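PDB 3UQD: ATP-dependent 6-phosphofructokinase isozyme 2 from Escherichia coli, which catalyses the ATP-dependent, magnesium-requiring phosphorylation of fructose 6-phosphate to fructose 1,6-bisphosphate, the first committing step of glycolysis. Local coordinates for residues N180-K185 with A218-V223. Numbering follows the deposited sequence.
Sequences NIELVK and AKRVVV. With ATP (adenosine-5'-triphosphate), chain E.
Val184 grips 218-223 through both of its backbone polar atoms: its N donates to Arg220 O at 3.1 Å, and its O receives Val222 N nearly head-on. Reaching one residue back and one forward of Val221 is the parallel-strand pattern, and it carries the central sheet of this ribokinase-fold kinase, whose strand 162-166 flanks 180-185, on to strand 221-224.

Apolar residues suit the tightly packed part. On the face where Val222 touches helix 254-267, Leu183 CD2 lies 3.6 Å from Val222 CG2 and also touches Arg220 CB. On the other face, where Val184 rests on helix 169-178 and Val221 on helix 204-214, Val184 CG2 meets Val221 CG2 at 3.8 Å. Val184 CG2 is put there by chi1 -74°, which sets it between its own backbone N and carbonyl carbon. Ala218 is small enough for its CB to fit against Ile181 CB, beside Leu176.

The contact loosens on the solvent side, at the exposed Asn180 and Lys219. Lys219 N bonds Ile181 O at 2.8 Å, while the aliphatic chain of Lys219 runs alongside the side chain of Glu182. A water bound to Asn180 OD1 makes only a weak link to Lys219 NZ. Between the two regions, Arg220 extends beside Glu182, guanidinium and carboxylate 23° from coplanar. Its NH1 bonds Glu182 O at 2.8 Å, in the guanidinium plane, and forms a salt bridge to the anti side of Glu182 OE2 at 3.2 Å. A leucine in its place would probably cost that carboxylate this salt bridge and Glu182 O its side-chain donor.

At the opposite end Lys185 NZ, held by Ser224 OG, donates to ATP O1B at 3.1 Å. Its positive charge probably suits the β-phosphate. The backbone pairing sets Lys185 beside strand 221-224, which ends at Ser224, and so brings two ATP-binding residues together.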
loop_
_atom_site.group_PDB
_atom_site.type_symbol
_atom_site.label_atom_id
_atom_site.label_comp_id
_atom_site.label_asym_id
_atom_site.label_seq_id
_atom_site.Cartn_x
_atom_site.Cartn_y
_atom_site.Cartn_z
ATOM N N ASN A 180 29.553 -31.449 -1.963
ATOM C CA ASN A 180 29.657 -31.997 -3.313
ATOM C C ASN A 180 28.450 -31.718 -4.209
ATOM O O ASN A 180 28.152 -32.481 -5.125
ATOM C CB ASN A 180 29.959 -33.498 -3.267
ATOM C CG ASN A 180 31.321 -33.801 -2.673
ATOM O OD1 ASN A 180 32.264 -33.020 -2.818
ATOM N ND2 ASN A 180 31.432 -34.940 -1.997
ATOM N N ILE A 181 27.753 -30.623 -3.941
ATOM C CA ILE A 181 26.680 -30.197 -4.822
ATOM C C ILE A 181 27.318 -29.671 -6.102
ATOM O O ILE A 181 28.323 -28.966 -6.052
ATOM C CB ILE A 181 25.820 -29.101 -4.165
ATOM C CG1 ILE A 181 25.337 -29.558 -2.785
ATOM C CG2 ILE A 181 24.641 -28.738 -5.049
ATOM C CD1 ILE A 181 24.511 -30.830 -2.813
ATOM N N GLU A 182 26.745 -30.027 -7.248
ATOM C CA GLU A 182 27.289 -29.606 -8.538
ATOM C C GLU A 182 27.132 -28.104 -8.770
ATOM O O GLU A 182 27.984 -27.476 -9.396
ATOM C CB GLU A 182 26.615 -30.376 -9.678
ATOM C CG GLU A 182 26.844 -31.875 -9.644
ATOM C CD GLU A 182 28.134 -32.293 -10.324
ATOM O OE1 GLU A 182 28.576 -33.437 -10.092
ATOM O OE2 GLU A 182 28.704 -31.487 -11.092
ATOM N N LEU A 183 26.038 -27.539 -8.268
ATOM C CA LEU A 183 25.692 -26.139 -8.536
ATOM C C LEU A 183 24.596 -25.659 -7.587
ATOM O O LEU A 183 23.607 -26.357 -7.367
ATOM C CB LEU A 183 25.248 -25.977 -10.002
ATOM C CG LEU A 183 24.839 -24.646 -10.668
ATOM C CD1 LEU A 183 23.415 -24.241 -10.334
ATOM C CD2 LEU A 183 25.791 -23.513 -10.343
ATOM N N VAL A 184 24.785 -24.473 -7.017
ATOM C CA VAL A 184 23.722 -23.796 -6.283
ATOM C C VAL A 184 23.526 -22.385 -6.828
ATOM O O VAL A 184 24.484 -21.736 -7.261
ATOM C CB VAL A 184 23.994 -23.737 -4.766
ATOM C CG1 VAL A 184 23.784 -25.104 -4.130
ATOM C CG2 VAL A 184 25.401 -23.209 -4.484
ATOM N N LYS A 185 22.278 -21.920 -6.831
ATOM C CA LYS A 185 21.983 -20.563 -7.277
ATOM C C LYS A 185 21.268 -19.767 -6.193
ATOM O O LYS A 185 20.047 -19.608 -6.230
ATOM C CB LYS A 185 21.135 -20.559 -8.558
ATOM C CG LYS A 185 21.061 -19.181 -9.234
ATOM C CD LYS A 185 19.707 -18.923 -9.901
ATOM C CE LYS A 185 18.591 -18.755 -8.878
ATOM N NZ LYS A 185 18.897 -17.690 -7.866
ATOM N N ALA A 218 29.955 -26.954 -2.499
ATOM C CA ALA A 218 29.489 -27.032 -3.880
ATOM C C ALA A 218 30.616 -26.708 -4.853
ATOM O O ALA A 218 31.461 -25.865 -4.566
ATOM C CB ALA A 218 28.299 -26.100 -4.106
ATOM N N LYS A 219 30.620 -27.381 -6.001
ATOM C CA LYS A 219 31.650 -27.176 -7.017
ATOM C C LYS A 219 31.442 -25.859 -7.758
ATOM O O LYS A 219 32.389 -25.246 -8.241
ATOM C CB LYS A 219 31.645 -28.326 -8.023
ATOM C CG LYS A 219 31.609 -29.718 -7.400
ATOM C CD LYS A 219 31.596 -30.791 -8.489
ATOM C CE LYS A 219 31.056 -32.122 -7.972
ATOM N NZ LYS A 219 31.877 -32.702 -6.873
ATOM N N ARG A 220 30.190 -25.433 -7.854
ATOM C CA ARG A 220 29.863 -24.186 -8.539
ATOM C C ARG A 220 28.856 -23.388 -7.739
ATOM O O ARG A 220 27.863 -23.928 -7.246
ATOM C CB ARG A 220 29.291 -24.457 -9.930
ATOM C CG ARG A 220 30.190 -25.272 -10.842
ATOM C CD ARG A 220 29.440 -25.708 -12.088
ATOM N NE ARG A 220 30.184 -26.705 -12.847
ATOM C CZ ARG A 220 30.215 -27.999 -12.547
ATOM N NH1 ARG A 220 29.543 -28.459 -11.498
ATOM N NH2 ARG A 220 30.918 -28.836 -13.299
ATOM N N VAL A 221 29.122 -22.098 -7.606
ATOM C CA VAL A 221 28.172 -21.191 -6.994
ATOM C C VAL A 221 27.919 -20.052 -7.959
ATOM O O VAL A 221 28.838 -19.323 -8.337
ATOM C CB VAL A 221 28.676 -20.630 -5.649
ATOM C CG1 VAL A 221 27.691 -19.603 -5.106
ATOM C CG2 VAL A 221 28.879 -21.753 -4.640
ATOM N N VAL A 222 26.671 -19.922 -8.386
ATOM C CA VAL A 222 26.272 -18.778 -9.179
ATOM C C VAL A 222 25.311 -17.957 -8.340
ATOM O O VAL A 222 24.196 -18.389 -8.069
ATOM C CB VAL A 222 25.586 -19.206 -10.491
ATOM C CG1 VAL A 222 25.148 -17.987 -11.284
ATOM C CG2 VAL A 222 26.521 -20.074 -11.322
ATOM N N VAL A 223 25.758 -16.791 -7.894
ATOM C CA VAL A 223 24.874 -15.883 -7.178
ATOM C C VAL A 223 24.144 -15.009 -8.186
ATOM O O VAL A 223 24.780 -14.269 -8.937
ATOM C CB VAL A 223 25.645 -14.976 -6.214
ATOM C CG1 VAL A 223 24.689 -14.350 -5.206
ATOM C CG2 VAL A 223 26.738 -15.756 -5.510
HETATM P PG ATP E . 13.084 -15.692 -8.336
HETATM O O1G ATP E . 12.141 -15.736 -9.547
HETATM O O2G ATP E . 13.010 -17.060 -7.748
HETATM O O3G ATP E . 12.671 -14.635 -7.342
HETATM P PB ATP E . 15.791 -15.205 -7.980
HETATM O O1B ATP E . 16.124 -16.554 -7.283
HETATM O O2B ATP E . 15.537 -14.095 -6.897
HETATM O O3B ATP E . 14.487 -15.359 -8.886
HETATM P PA ATP E . 17.110 -13.337 -9.523
HETATM O O1A ATP E . 16.078 -12.401 -8.954
HETATM O O2A ATP E . 18.519 -12.787 -9.294
HETATM O O3A ATP E . 16.955 -14.744 -8.935
HETATM O "O5'" ATP E . 16.818 -13.453 -11.104
HETATM C "C5'" ATP E . 17.608 -14.296 -11.866
HETATM C "C4'" ATP E . 18.070 -13.796 -13.153
HETATM O "O4'" ATP E . 16.943 -13.195 -13.827
HETATM C "C3'" ATP E . 19.009 -12.678 -13.000
HETATM O "O3'" ATP E . 20.296 -13.125 -12.823
HETATM C "C2'" ATP E . 18.848 -11.979 -14.276
HETATM O "O2'" ATP E . 19.470 -12.687 -15.272
HETATM C "C1'" ATP E . 17.383 -12.030 -14.485
HETATM N N9 ATP E . 16.710 -10.856 -13.945
HETATM C C8 ATP E . 16.085 -10.806 -12.752
HETATM N N7 ATP E . 15.607 -9.554 -12.596
HETATM C C5 ATP E . 15.927 -8.816 -13.680
HETATM C C6 ATP E . 15.685 -7.491 -14.062
HETATM N N6 ATP E . 14.912 -6.564 -13.165
HETATM N N1 ATP E . 16.157 -7.062 -15.251
HETATM C C2 ATP E . 16.841 -7.882 -16.064
HETATM N N3 ATP E . 17.079 -9.151 -15.722
HETATM C C4 ATP E . 16.639 -9.646 -14.554
HETATM O O HOH W 1 32.663 -30.745 -4.318
#